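Local coordinates for lipolytic protein G-D-S-L family (Veillonella parvula DSM 2008, PDB 4RW0) that probably hydrolyses ester bonds, as expected of a GDSL-type lipase/acylhydrolase, at residues Y17-G22 / R169-M174; N54-A59 / I96-T101; N77-G82 / T111-D116; M104-L109 / L179-R184. One frame throughout, in Å; residues are numbered along the deposited sequence.

The four contacts join parts of an SGNH-hydrolase fold: loop to helix in contacts 1 and 3, helix to helix in contact 2 and strand to helix in contact 4. Strand 104-108 lies at the crossroads: in contact 4 its Ile106 meets helix 168-182, while its neighbours Val105 and Ile107 receive helix 85-100 of contact 2, with Ala99 CB 3.7 Å from Val105 CG2. Contacts 1 and 4 share helix 168-182, their centres about 18 Å apart. Contacts 1 and 3, with centres about 19 Å apart, involve loops near the probable active site, where Tyr17 meets His165 and Asn77 belongs to a GTND sequence. The sodium ion, bound through Asp30, Ile33 and Val36, is about 10 Å from the side chain of Phe182.

Contact 1: residues Y17-G22 / R169-M174; sequences YDVPYG and RGYRLM
Tyr171 reaches from helix 168-182 to the loop 17-22 and ties it down with one short hydrogen bond, OH to Tyr17 O at 2.6 Å. The hydroxyl does not come in along a lone pair: it stands above the carbonyl plane, while the carbonyl oxygen itself lies at the ring edge, in the plane of the ring. With CG anti to the carbonyl carbon (chi1 -78°), the phenol is sent toward the loop. Val19 completes the close part with both methyls, CG1 and CG2 each 4.0 Å from Tyr171 CD2, CG2 coming in obliquely. Trp25 and Pro166 also touch the buried Tyr171. A phenylalanine here would keep the ring beside Val19, but Tyr17 O would probably lose this donor and the loop its polar tie to the helix. The other side is looser: Asp18, which follows a cis peptide, is exposed and turns away, placing CB 3.5 Å above the centre of the Tyr17 ring. Tyr17 also meets the ring of His165, in a VHPN sequence consistent with the histidine-bearing block of SGNH hydrolases, so the arrangement probably borders the active-site end of that fold.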
loop_
_atom_site.group_PDB
_atom_site.type_symbol
_atom_site.label_atom_id
_atom_site.label_comp_id
_atom_site.label_asym_id
_atom_site.label_seq_id
_atom_site.Cartn_x
_atom_site.Cartn_y
_atom_site.Cartn_z
ATOM N N TYR A 17 -8.868 1.033 8.075
ATOM C CA TYR A 17 -9.843 1.913 8.580
ATOM C C TYR A 17 -10.989 1.850 7.570
ATOM O O TYR A 17 -10.763 2.047 6.321
ATOM C CB TYR A 17 -9.302 3.354 8.656
ATOM C CG TYR A 17 -10.275 4.392 9.183
ATOM C CD1 TYR A 17 -10.352 4.677 10.539
ATOM C CD2 TYR A 17 -11.092 5.091 8.326
ATOM C CE1 TYR A 17 -11.237 5.633 11.015
ATOM C CE2 TYR A 17 -12.002 6.036 8.789
ATOM C CZ TYR A 17 -12.053 6.296 10.130
ATOM O OH TYR A 17 -12.939 7.202 10.603
ATOM N N ASP A 18 -12.198 1.618 8.020
ATOM C CA ASP A 18 -12.677 1.552 9.412
ATOM C C ASP A 18 -13.639 0.288 9.531
ATOM O O ASP A 18 -14.854 0.373 9.541
ATOM C CB ASP A 18 -13.552 2.806 9.586
ATOM C CG ASP A 18 -14.214 2.877 10.938
ATOM O OD1 ASP A 18 -13.688 2.227 11.869
ATOM O OD2 ASP A 18 -15.255 3.553 11.055
ATOM N N VAL A 19 -13.077 -0.885 9.452
ATOM C CA VAL A 19 -13.834 -2.110 9.415
ATOM C C VAL A 19 -13.259 -2.966 10.553
ATOM O O VAL A 19 -12.170 -2.663 11.077
ATOM C CB VAL A 19 -13.678 -2.812 8.073
ATOM C CG1 VAL A 19 -14.214 -1.929 6.942
ATOM C CG2 VAL A 19 -12.200 -3.172 7.810
ATOM N N PRO A 20 -13.986 -3.993 10.962
ATOM C CA PRO A 20 -13.475 -4.812 12.072
ATOM C C PRO A 20 -12.136 -5.465 11.781
ATOM O O PRO A 20 -11.789 -5.768 10.638
ATOM C CB PRO A 20 -14.587 -5.860 12.285
ATOM C CG PRO A 20 -15.849 -5.173 11.796
ATOM C CD PRO A 20 -15.375 -4.382 10.570
ATOM N N TYR A 21 -11.330 -5.652 12.831
ATOM C CA TYR A 21 -10.051 -6.288 12.708
ATOM C C TYR A 21 -10.261 -7.626 12.107
ATOM O O TYR A 21 -11.064 -8.371 12.570
ATOM C CB TYR A 21 -9.308 -6.403 14.107
ATOM C CG TYR A 21 -7.930 -7.019 13.935
ATOM C CD1 TYR A 21 -6.836 -6.252 13.493
ATOM C CD2 TYR A 21 -7.730 -8.358 14.147
ATOM C CE1 TYR A 21 -5.589 -6.837 13.256
ATOM C CE2 TYR A 21 -6.489 -8.941 13.943
ATOM C CZ TYR A 21 -5.418 -8.149 13.528
ATOM O OH TYR A 21 -4.254 -8.782 13.265
ATOM N N GLY A 22 -9.538 -7.950 11.062
ATOM C CA GLY A 22 -9.758 -9.162 10.298
ATOM C C GLY A 22 -10.382 -8.895 8.932
ATOM O O GLY A 22 -10.212 -9.693 8.025
ATOM N N ARG A 169 -16.284 -4.282 1.062
ATOM C CA ARG A 169 -16.189 -4.882 -0.280
ATOM C C ARG A 169 -14.925 -4.451 -0.954
ATOM O O ARG A 169 -14.256 -5.242 -1.590
ATOM C CB ARG A 169 -17.446 -4.545 -1.146
ATOM C CG ARG A 169 -17.324 -5.086 -2.593
ATOM C CD ARG A 169 -18.530 -4.817 -3.497
ATOM N NE ARG A 169 -19.699 -5.548 -3.055
ATOM C CZ ARG A 169 -20.654 -5.077 -2.346
ATOM N NH1 ARG A 169 -20.689 -3.813 -1.984
ATOM N NH2 ARG A 169 -21.634 -5.900 -1.987
ATOM N N GLY A 170 -14.596 -3.183 -0.812
ATOM C CA GLY A 170 -13.385 -2.654 -1.421
ATOM C C GLY A 170 -12.154 -3.321 -0.839
ATOM O O GLY A 170 -11.246 -3.631 -1.536
ATOM N N TYR A 171 -12.171 -3.582 0.480
ATOM C CA TYR A 171 -11.023 -4.305 1.101
ATOM C C TYR A 171 -10.932 -5.758 0.630
ATOM O O TYR A 171 -9.817 -6.274 0.422
ATOM C CB TYR A 171 -11.105 -4.208 2.610
ATOM C CG TYR A 171 -10.639 -2.872 3.207
ATOM C CD1 TYR A 171 -9.413 -2.392 2.876
ATOM C CD2 TYR A 171 -11.413 -2.130 4.078
ATOM C CE1 TYR A 171 -8.968 -1.171 3.360
ATOM C CE2 TYR A 171 -10.975 -0.903 4.637
ATOM C CZ TYR A 171 -9.732 -0.439 4.262
ATOM O OH TYR A 171 -9.154 0.719 4.749
ATOM N N ARG A 172 -12.086 -6.443 0.383
ATOM C CA ARG A 172 -11.996 -7.803 -0.142
ATOM C C ARG A 172 -11.357 -7.806 -1.535
ATOM O O ARG A 172 -10.441 -8.613 -1.801
ATOM C CB ARG A 172 -13.356 -8.499 -0.192
ATOM C CG ARG A 172 -13.983 -8.748 1.140
ATOM C CD ARG A 172 -15.119 -9.780 1.016
ATOM N NE ARG A 172 -16.218 -9.266 0.204
ATOM C CZ ARG A 172 -17.196 -8.494 0.614
ATOM N NH1 ARG A 172 -17.348 -8.162 1.895
ATOM N NH2 ARG A 172 -18.139 -8.128 -0.254
ATOM N N LEU A 173 -11.800 -6.893 -2.415
ATOM C CA LEU A 173 -11.264 -6.840 -3.766
ATOM C C LEU A 173 -9.754 -6.526 -3.759
ATOM O O LEU A 173 -8.985 -7.083 -4.524
ATOM C CB LEU A 173 -12.010 -5.817 -4.609
ATOM C CG LEU A 173 -13.498 -6.171 -4.897
ATOM C CD1 LEU A 173 -14.230 -5.079 -5.684
ATOM C CD2 LEU A 173 -13.626 -7.483 -5.632
HETATM N N MSE A 174 -9.335 -5.671 -2.834
HETATM C CA MSE A 174 -7.893 -5.343 -2.700
HETATM C C MSE A 174 -7.155 -6.549 -2.261
HETATM O O MSE A 174 -6.137 -6.837 -2.788
HETATM C CB MSE A 174 -7.735 -4.160 -1.720
HETATM C CG MSE A 174 -8.138 -2.814 -2.239
HETATM SE SE MSE A 174 -7.917 -1.432 -0.829
HETATM C CE MSE A 174 -5.937 -1.292 -0.740
#

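Contact 2: residues N54-A59 / I96-T101; sequences NIENWA and IELAST
Ile55 overlaps Leu98 with its CG2 branch, which lies 3.6 Å from Leu98 CD2 and 3.9 Å from Leu98 CG. The two side chains lie alongside and point opposite ways, so the touch is made along their flanks. The CG2 methyl is anti to the backbone N of Ile55, a setting that turns it to the neighbouring helix and brings it to 4.5 Å from Ala99 CA. Leu98 CD2 is shared: Glu56 CG touches it at 3.6 Å, crossing the leucine at about a right angle, so that the aliphatic stem of the glutamate joins the apolar contact at its partly exposed margin. These are two helices on one face of the parallel sheet in a three-layer alpha/beta/alpha sandwich; segments 54-59 and 96-100 run nearly parallel, 12° apart in direction, with axes 10.2 Å apart at their closest. Ile55 and Ile96 both touch Leu72 of strand 69-73, while Trp58 rests on Ile7 of strand 4-10 and makes an edge-to-face contact with Tyr41. Farther along 96-101 the hydroxyls turn back to the backbone: Ser100 OG donates to Ile96 O at 2.8 Å, from the opposite face of that carbonyl to Ser100 N, and Thr101 OG1 donates to Leu98 O at 2.7 Å.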
loop_
_atom_site.group_PDB
_atom_site.type_symbol
_atom_site.label_atom_id
_atom_site.label_comp_id
_atom_site.label_asym_id
_atom_site.label_seq_id
_atom_site.Cartn_x
_atom_site.Cartn_y
_atom_site.Cartn_z
ATOM N N ASN A 54 8.523 5.323 10.532
ATOM C CA ASN A 54 8.115 3.982 10.980
ATOM C C ASN A 54 9.036 2.915 10.513
ATOM O O ASN A 54 9.347 1.986 11.239
ATOM C CB ASN A 54 6.683 3.692 10.573
ATOM C CG ASN A 54 5.680 4.601 11.292
ATOM O OD1 ASN A 54 5.920 5.093 12.372
ATOM N ND2 ASN A 54 4.535 4.758 10.705
ATOM N N ILE A 55 9.493 3.038 9.253
ATOM C CA ILE A 55 10.367 2.041 8.706
ATOM C C ILE A 55 11.716 2.073 9.426
ATOM O O ILE A 55 12.289 1.048 9.724
ATOM C CB ILE A 55 10.563 2.278 7.188
ATOM C CG1 ILE A 55 9.271 2.027 6.476
ATOM C CG2 ILE A 55 11.561 1.351 6.617
ATOM C CD1 ILE A 55 9.305 2.494 5.018
ATOM N N GLU A 56 12.198 3.262 9.694
ATOM C CA GLU A 56 13.517 3.393 10.407
ATOM C C GLU A 56 13.394 2.819 11.770
ATOM O O GLU A 56 14.300 2.120 12.237
ATOM C CB GLU A 56 13.944 4.859 10.559
ATOM C CG GLU A 56 14.231 5.620 9.260
ATOM C CD GLU A 56 14.351 7.170 9.444
ATOM O OE1 GLU A 56 13.884 7.687 10.496
ATOM O OE2 GLU A 56 14.835 7.881 8.495
ATOM N N ASN A 57 12.279 3.083 12.463
ATOM C CA ASN A 57 12.198 2.599 13.880
ATOM C C ASN A 57 12.119 1.087 13.920
ATOM O O ASN A 57 12.680 0.429 14.797
ATOM C CB ASN A 57 10.980 3.203 14.614
ATOM C CG ASN A 57 11.056 4.725 14.726
ATOM O OD1 ASN A 57 12.144 5.322 14.691
ATOM N ND2 ASN A 57 9.902 5.366 14.784
ATOM N N TRP A 58 11.497 0.497 12.912
ATOM C CA TRP A 58 11.529 -0.966 12.824
ATOM C C TRP A 58 12.905 -1.467 12.389
ATOM O O TRP A 58 13.441 -2.450 12.920
ATOM C CB TRP A 58 10.425 -1.472 11.828
ATOM C CG TRP A 58 10.665 -2.873 11.331
ATOM C CD1 TRP A 58 10.401 -3.985 12.006
ATOM C CD2 TRP A 58 11.273 -3.264 10.109
ATOM N NE1 TRP A 58 10.811 -5.078 11.295
ATOM C CE2 TRP A 58 11.310 -4.648 10.094
ATOM C CE3 TRP A 58 11.767 -2.574 9.019
ATOM C CZ2 TRP A 58 11.886 -5.372 9.080
ATOM C CZ3 TRP A 58 12.282 -3.314 7.917
ATOM C CH2 TRP A 58 12.396 -4.677 7.985
ATOM N N ALA A 59 13.460 -0.859 11.344
ATOM C CA ALA A 59 14.703 -1.373 10.755
ATOM C C ALA A 59 15.853 -1.497 11.743
ATOM O O ALA A 59 16.587 -2.466 11.709
ATOM C CB ALA A 59 15.123 -0.472 9.588
ATOM N N ILE A 96 11.506 3.307 -0.359
ATOM C CA ILE A 96 11.766 2.064 -1.036
ATOM C C ILE A 96 13.233 1.683 -0.929
ATOM O O ILE A 96 13.577 0.513 -0.691
ATOM C CB ILE A 96 11.330 2.150 -2.528
ATOM C CG1 ILE A 96 9.807 2.288 -2.687
ATOM C CG2 ILE A 96 11.854 0.973 -3.325
ATOM C CD1 ILE A 96 9.363 2.814 -4.048
ATOM N N GLU A 97 14.104 2.677 -1.051
ATOM C CA GLU A 97 15.604 2.432 -0.915
ATOM C C GLU A 97 15.958 2.022 0.489
ATOM O O GLU A 97 16.700 1.052 0.696
ATOM C CB GLU A 97 16.369 3.676 -1.306
ATOM C CG GLU A 97 16.196 4.012 -2.778
ATOM C CD GLU A 97 16.791 5.376 -3.193
ATOM O OE1 GLU A 97 17.072 6.268 -2.325
ATOM O OE2 GLU A 97 16.953 5.544 -4.427
ATOM N N LEU A 98 15.334 2.672 1.468
ATOM C CA LEU A 98 15.542 2.275 2.851
ATOM C C LEU A 98 15.054 0.877 3.131
ATOM O O LEU A 98 15.809 0.019 3.601
ATOM C CB LEU A 98 14.889 3.295 3.785
ATOM C CG LEU A 98 14.900 2.908 5.263
ATOM C CD1 LEU A 98 16.356 2.786 5.765
ATOM C CD2 LEU A 98 14.051 3.889 6.082
ATOM N N ALA A 99 13.784 0.566 2.780
ATOM C CA ALA A 99 13.277 -0.768 3.051
ATOM C C ALA A 99 14.067 -1.859 2.342
ATOM O O ALA A 99 14.212 -2.974 2.858
ATOM C CB ALA A 99 11.766 -0.821 2.658
ATOM N N SER A 100 14.614 -1.549 1.173
ATOM C CA SER A 100 15.404 -2.539 0.415
ATOM C C SER A 100 16.635 -3.068 1.107
ATOM O O SER A 100 17.090 -4.164 0.782
ATOM C CB SER A 100 15.906 -1.982 -0.912
ATOM O OG SER A 100 14.765 -1.863 -1.715
ATOM N N THR A 101 17.109 -2.346 2.114
ATOM C CA THR A 101 18.271 -2.827 2.863
ATOM C C THR A 101 17.914 -3.909 3.851
ATOM O O THR A 101 18.829 -4.554 4.377
ATOM C CB THR A 101 18.943 -1.680 3.615
ATOM O OG1 THR A 101 18.035 -1.168 4.595
ATOM C CG2 THR A 101 19.353 -0.545 2.662
#

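Contact 3: residues N77-G82 / T111-D116; sequences NDILQG and TQIDSD
This is a small, wholly apolar contact between the short helix 76-80 and the loop that follows strand 104-108, and no hydrogen bond crosses it. Ile113 carries the loop's side. Its CD1 methyl is the point of convergence, 3.6 Å from Ile79 CG2 and 4.1 Å from Leu80 CD2. The second branch of Ile113, CG2, also lies 4.1 Å from Leu80 CD2, so the leucine methyl sits against both branches of the isoleucine. Ile79 meets Ile113 obliquely, whereas Leu80 runs alongside Ile113, the reverse way. With CG1 anti to its carbonyl carbon (chi1 -64°), Ile113 holds the longer branch out toward the helix. Val124 of helix 120-138 touches both isoleucines and widens the apolar patch; Val88 of helix 85-100 packs on Ile79. The backbones on both sides are shaped by turns. Helix 76-80 ends in a Schellman motif at Gly82, whose N donates to Ile79 O, and Ile113 opens a type I beta turn closed by Asp116 N to Ile113 O at 3.2 Å. Gln112, just before the turn, donates through NE2 to OD1 of Asp114 within it, at 3.0 Å, approaching from above the carboxylate plane, 42° out of it. At the start of the helical segment, Asn77 donates through ND2 to Cys46 O, and Asp78 OD1 accepts from Val48 N. Asn77 and Asp78 end a GTND sequence matching the GxND block of SGNH hydrolases, in which the asparagine commonly contributes to the oxyanion hole; the contact therefore packs the helix carrying that block against the loop after the fourth strand of the sheet.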
loop_
_atom_site.group_PDB
_atom_site.type_symbol
_atom_site.label_atom_id
_atom_site.label_comp_id
_atom_site.label_asym_id
_atom_site.label_seq_id
_atom_site.Cartn_x
_atom_site.Cartn_y
_atom_site.Cartn_z
ATOM N N ASN A 77 -2.514 11.031 2.192
ATOM C CA ASN A 77 -2.607 12.200 3.084
ATOM C C ASN A 77 -1.830 13.416 2.600
ATOM O O ASN A 77 -2.266 14.560 2.779
ATOM C CB ASN A 77 -2.247 11.816 4.509
ATOM C CG ASN A 77 -3.340 10.898 5.125
ATOM O OD1 ASN A 77 -4.558 11.211 5.042
ATOM N ND2 ASN A 77 -2.925 9.748 5.690
ATOM N N ASP A 78 -0.715 13.158 1.956
ATOM C CA ASP A 78 0.113 14.233 1.395
ATOM C C ASP A 78 -0.631 14.901 0.246
ATOM O O ASP A 78 -0.696 16.126 0.204
ATOM C CB ASP A 78 1.420 13.692 0.885
ATOM C CG ASP A 78 2.291 13.097 2.022
ATOM O OD1 ASP A 78 2.136 11.898 2.402
ATOM O OD2 ASP A 78 3.105 13.856 2.550
ATOM N N ILE A 79 -1.246 14.100 -0.625
ATOM C CA ILE A 79 -1.995 14.632 -1.744
ATOM C C ILE A 79 -3.189 15.415 -1.257
ATOM O O ILE A 79 -3.471 16.546 -1.742
ATOM C CB ILE A 79 -2.322 13.545 -2.714
ATOM C CG1 ILE A 79 -1.038 13.020 -3.306
ATOM C CG2 ILE A 79 -3.272 14.026 -3.819
ATOM C CD1 ILE A 79 -1.251 11.724 -4.102
ATOM N N LEU A 80 -3.891 14.899 -0.244
ATOM C CA LEU A 80 -5.005 15.652 0.295
ATOM C C LEU A 80 -4.570 16.985 0.913
ATOM O O LEU A 80 -5.323 17.918 0.966
ATOM C CB LEU A 80 -5.755 14.884 1.352
ATOM C CG LEU A 80 -6.557 13.707 0.807
ATOM C CD1 LEU A 80 -7.007 12.873 2.003
ATOM C CD2 LEU A 80 -7.757 14.165 -0.002
ATOM N N GLN A 81 -3.366 17.061 1.422
ATOM C CA GLN A 81 -2.870 18.288 2.000
ATOM C C GLN A 81 -2.198 19.201 0.990
ATOM O O GLN A 81 -1.692 20.208 1.356
ATOM C CB GLN A 81 -1.911 17.960 3.137
ATOM C CG GLN A 81 -2.706 17.548 4.363
ATOM C CD GLN A 81 -1.860 16.913 5.434
ATOM O OE1 GLN A 81 -0.646 16.732 5.271
ATOM N NE2 GLN A 81 -2.496 16.565 6.552
ATOM N N GLY A 82 -2.156 18.836 -0.275
ATOM C CA GLY A 82 -1.695 19.756 -1.269
ATOM C C GLY A 82 -0.343 19.476 -1.855
ATOM O O GLY A 82 0.044 20.204 -2.734
ATOM N N THR A 111 -5.135 3.961 -3.995
ATOM C CA THR A 111 -6.421 4.063 -4.629
ATOM C C THR A 111 -6.861 5.486 -4.838
ATOM O O THR A 111 -6.266 6.445 -4.367
ATOM C CB THR A 111 -7.436 3.276 -3.765
ATOM O OG1 THR A 111 -7.263 3.614 -2.384
ATOM C CG2 THR A 111 -7.191 1.796 -3.900
ATOM N N GLN A 112 -7.928 5.649 -5.601
ATOM C CA GLN A 112 -8.332 6.968 -6.052
ATOM C C GLN A 112 -8.855 7.900 -4.988
ATOM O O GLN A 112 -9.389 7.482 -3.970
ATOM C CB GLN A 112 -9.385 6.816 -7.166
ATOM C CG GLN A 112 -10.781 6.481 -6.642
ATOM C CD GLN A 112 -11.594 5.689 -7.679
ATOM O OE1 GLN A 112 -11.180 4.622 -8.136
ATOM N NE2 GLN A 112 -12.771 6.189 -8.007
ATOM N N ILE A 113 -8.726 9.184 -5.255
ATOM C CA ILE A 113 -9.340 10.217 -4.440
ATOM C C ILE A 113 -10.710 10.505 -5.102
ATOM O O ILE A 113 -10.815 11.288 -6.075
ATOM C CB ILE A 113 -8.412 11.457 -4.306
ATOM C CG1 ILE A 113 -7.124 11.019 -3.559
ATOM C CG2 ILE A 113 -9.136 12.554 -3.508
ATOM C CD1 ILE A 113 -6.233 12.123 -3.155
ATOM N N ASP A 114 -11.731 9.830 -4.571
ATOM C CA ASP A 114 -13.066 9.745 -5.184
ATOM C C ASP A 114 -13.854 11.035 -5.069
ATOM O O ASP A 114 -14.819 11.226 -5.749
ATOM C CB ASP A 114 -13.901 8.604 -4.548
ATOM C CG ASP A 114 -15.051 8.122 -5.475
ATOM O OD1 ASP A 114 -14.777 7.977 -6.696
ATOM O OD2 ASP A 114 -16.202 7.875 -4.990
ATOM N N SER A 115 -13.468 11.919 -4.182
ATOM C CA SER A 115 -14.103 13.213 -4.077
ATOM C C SER A 115 -13.620 14.233 -5.104
ATOM O O SER A 115 -14.139 15.320 -5.097
ATOM C CB SER A 115 -13.753 13.829 -2.702
ATOM O OG SER A 115 -12.335 13.809 -2.587
ATOM N N ASP A 116 -12.561 13.951 -5.862
ATOM C CA ASP A 116 -11.970 14.949 -6.763
ATOM C C ASP A 116 -11.284 14.268 -7.949
ATOM O O ASP A 116 -10.053 14.332 -8.131
ATOM C CB ASP A 116 -10.974 15.834 -5.970
ATOM C CG ASP A 116 -10.600 17.126 -6.713
ATOM O OD1 ASP A 116 -11.312 17.529 -7.648
ATOM O OD2 ASP A 116 -9.575 17.715 -6.366
#

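Contact 4: residues M104-L109 / L179-R184; sequences MVIIGL and LEVFTR
Ile106, on the parallel sheet of the alpha/beta/alpha sandwich, projects from strand 104-108 onto the C-terminal part of helix 168-182, and its side chain makes the strand's whole share of this buried contact. CB points toward the helix and serves as the fork from which the two branches part. The shorter one, CG2, is anti to the backbone N and heads for Val181, stopping 4.3 Å from Val181 CG1, a loose touch. The longer branch starts with CG1, anti to the carbonyl carbon (chi1 -58°); this atom acts as a spacer, and the chain runs on extended (chi2 163°), carrying CD1 out to Phe182. Around this meeting, Ile143 of strand 141-143 touches Ile106, Val181 and Phe182 alike, and His69 also packs on Ile106. Helix 25-32 lines the ring through Trp25 and Cys29, while Phe38 meets it in an edge-to-face arrangement. Backbone bonds to Ile70 and Leu72 hold Ile106 in the sheet. Ile106 and Phe182 cross obliquely, and the isoleucine tip arrives in the plane of the ring, not over a face: CD1 lies at the edge, 3.8 Å from Phe182 CE1 and 4.1 Å from Phe182 CD1.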
loop_
_atom_site.group_PDB
_atom_site.type_symbol
_atom_site.label_atom_id
_atom_site.label_comp_id
_atom_site.label_asym_id
_atom_site.label_seq_id
_atom_site.Cartn_x
_atom_site.Cartn_y
_atom_site.Cartn_z
HETATM N N MSE A 104 13.015 -7.583 0.592
HETATM C CA MSE A 104 12.554 -7.374 -0.812
HETATM C C MSE A 104 11.240 -6.632 -0.755
HETATM O O MSE A 104 10.272 -7.088 -0.109
HETATM C CB MSE A 104 12.386 -8.779 -1.408
HETATM C CG MSE A 104 13.747 -9.504 -1.611
HETATM SE SE MSE A 104 13.437 -11.323 -2.211
HETATM C CE MSE A 104 13.173 -12.196 -0.479
ATOM N N VAL A 105 11.176 -5.507 -1.439
ATOM C CA VAL A 105 10.107 -4.574 -1.329
ATOM C C VAL A 105 8.995 -4.935 -2.321
ATOM O O VAL A 105 9.251 -5.426 -3.416
ATOM C CB VAL A 105 10.600 -3.169 -1.636
ATOM C CG1 VAL A 105 9.486 -2.188 -1.783
ATOM C CG2 VAL A 105 11.531 -2.670 -0.521
ATOM N N ILE A 106 7.780 -4.708 -1.881
ATOM C CA ILE A 106 6.568 -4.755 -2.737
ATOM C C ILE A 106 5.871 -3.446 -2.604
ATOM O O ILE A 106 5.618 -2.976 -1.492
ATOM C CB ILE A 106 5.645 -5.902 -2.312
ATOM C CG1 ILE A 106 6.381 -7.217 -2.376
ATOM C CG2 ILE A 106 4.409 -5.897 -3.199
ATOM C CD1 ILE A 106 5.721 -8.330 -1.600
ATOM N N ILE A 107 5.562 -2.833 -3.740
ATOM C CA ILE A 107 4.954 -1.548 -3.777
ATOM C C ILE A 107 3.443 -1.626 -4.057
ATOM O O ILE A 107 3.038 -2.344 -4.971
ATOM C CB ILE A 107 5.596 -0.691 -4.920
ATOM C CG1 ILE A 107 7.073 -0.470 -4.657
ATOM C CG2 ILE A 107 4.957 0.669 -5.011
ATOM C CD1 ILE A 107 7.799 0.153 -5.831
ATOM N N GLY A 108 2.634 -0.903 -3.280
ATOM C CA GLY A 108 1.203 -0.813 -3.544
ATOM C C GLY A 108 0.896 0.506 -4.162
ATOM O O GLY A 108 1.470 1.517 -3.771
ATOM N N LEU A 109 0.050 0.525 -5.185
ATOM C CA LEU A 109 -0.372 1.782 -5.804
ATOM C C LEU A 109 -1.652 2.180 -5.121
ATOM O O LEU A 109 -2.650 1.483 -5.244
ATOM C CB LEU A 109 -0.603 1.603 -7.302
ATOM C CG LEU A 109 0.549 0.948 -8.035
ATOM C CD1 LEU A 109 0.238 0.743 -9.527
ATOM C CD2 LEU A 109 1.824 1.760 -7.882
ATOM N N LEU A 179 -3.239 -10.838 -3.209
ATOM C CA LEU A 179 -2.976 -12.254 -3.281
ATOM C C LEU A 179 -2.452 -12.781 -4.624
ATOM O O LEU A 179 -1.750 -13.795 -4.657
ATOM C CB LEU A 179 -4.192 -13.072 -2.832
ATOM C CG LEU A 179 -4.569 -13.026 -1.324
ATOM C CD1 LEU A 179 -5.916 -13.700 -1.045
ATOM C CD2 LEU A 179 -3.503 -13.698 -0.529
ATOM N N GLU A 180 -2.685 -12.065 -5.699
ATOM C CA GLU A 180 -2.112 -12.469 -6.957
ATOM C C GLU A 180 -0.586 -12.349 -6.878
ATOM O O GLU A 180 0.093 -13.122 -7.515
ATOM C CB GLU A 180 -2.609 -11.643 -8.101
ATOM C CG GLU A 180 -4.108 -11.781 -8.401
ATOM C CD GLU A 180 -4.570 -10.774 -9.510
ATOM O OE1 GLU A 180 -3.766 -10.453 -10.412
ATOM O OE2 GLU A 180 -5.722 -10.245 -9.454
ATOM N N VAL A 181 -0.067 -11.438 -6.053
ATOM C CA VAL A 181 1.408 -11.273 -5.872
ATOM C C VAL A 181 1.885 -12.106 -4.742
ATOM O O VAL A 181 2.834 -12.897 -4.902
ATOM C CB VAL A 181 1.728 -9.804 -5.593
ATOM C CG1 VAL A 181 3.140 -9.613 -4.981
ATOM C CG2 VAL A 181 1.559 -8.992 -6.842
ATOM N N PHE A 182 1.211 -12.043 -3.578
ATOM C CA PHE A 182 1.713 -12.720 -2.383
ATOM C C PHE A 182 1.735 -14.228 -2.484
ATOM O O PHE A 182 2.564 -14.888 -1.845
ATOM C CB PHE A 182 0.932 -12.369 -1.091
ATOM C CG PHE A 182 0.985 -10.916 -0.689
ATOM C CD1 PHE A 182 2.151 -10.160 -0.819
ATOM C CD2 PHE A 182 -0.106 -10.334 -0.099
ATOM C CE1 PHE A 182 2.179 -8.830 -0.398
ATOM C CE2 PHE A 182 -0.094 -8.995 0.294
ATOM C CZ PHE A 182 1.059 -8.253 0.135
ATOM N N THR A 183 0.781 -14.788 -3.210
ATOM C CA THR A 183 0.672 -16.227 -3.362
ATOM C C THR A 183 1.813 -16.823 -4.202
ATOM O O THR A 183 2.148 -17.987 -4.067
ATOM C CB THR A 183 -0.714 -16.584 -3.973
ATOM O OG1 THR A 183 -1.717 -16.284 -2.997
ATOM C CG2 THR A 183 -0.812 -17.989 -4.188
ATOM N N ARG A 184 2.400 -16.036 -5.067
ATOM C CA ARG A 184 3.434 -16.510 -5.938
ATOM C C ARG A 184 4.837 -16.303 -5.339
ATOM O O ARG A 184 5.818 -16.597 -5.996
ATOM C CB ARG A 184 3.350 -15.763 -7.275
ATOM C CG ARG A 184 2.192 -16.113 -8.214
ATOM C CD ARG A 184 2.343 -15.248 -9.480
ATOM N NE ARG A 184 1.314 -15.436 -10.516
ATOM C CZ ARG A 184 1.447 -16.183 -11.620
ATOM N NH1 ARG A 184 2.564 -16.870 -11.859
ATOM N NH2 ARG A 184 0.442 -16.260 -12.490
#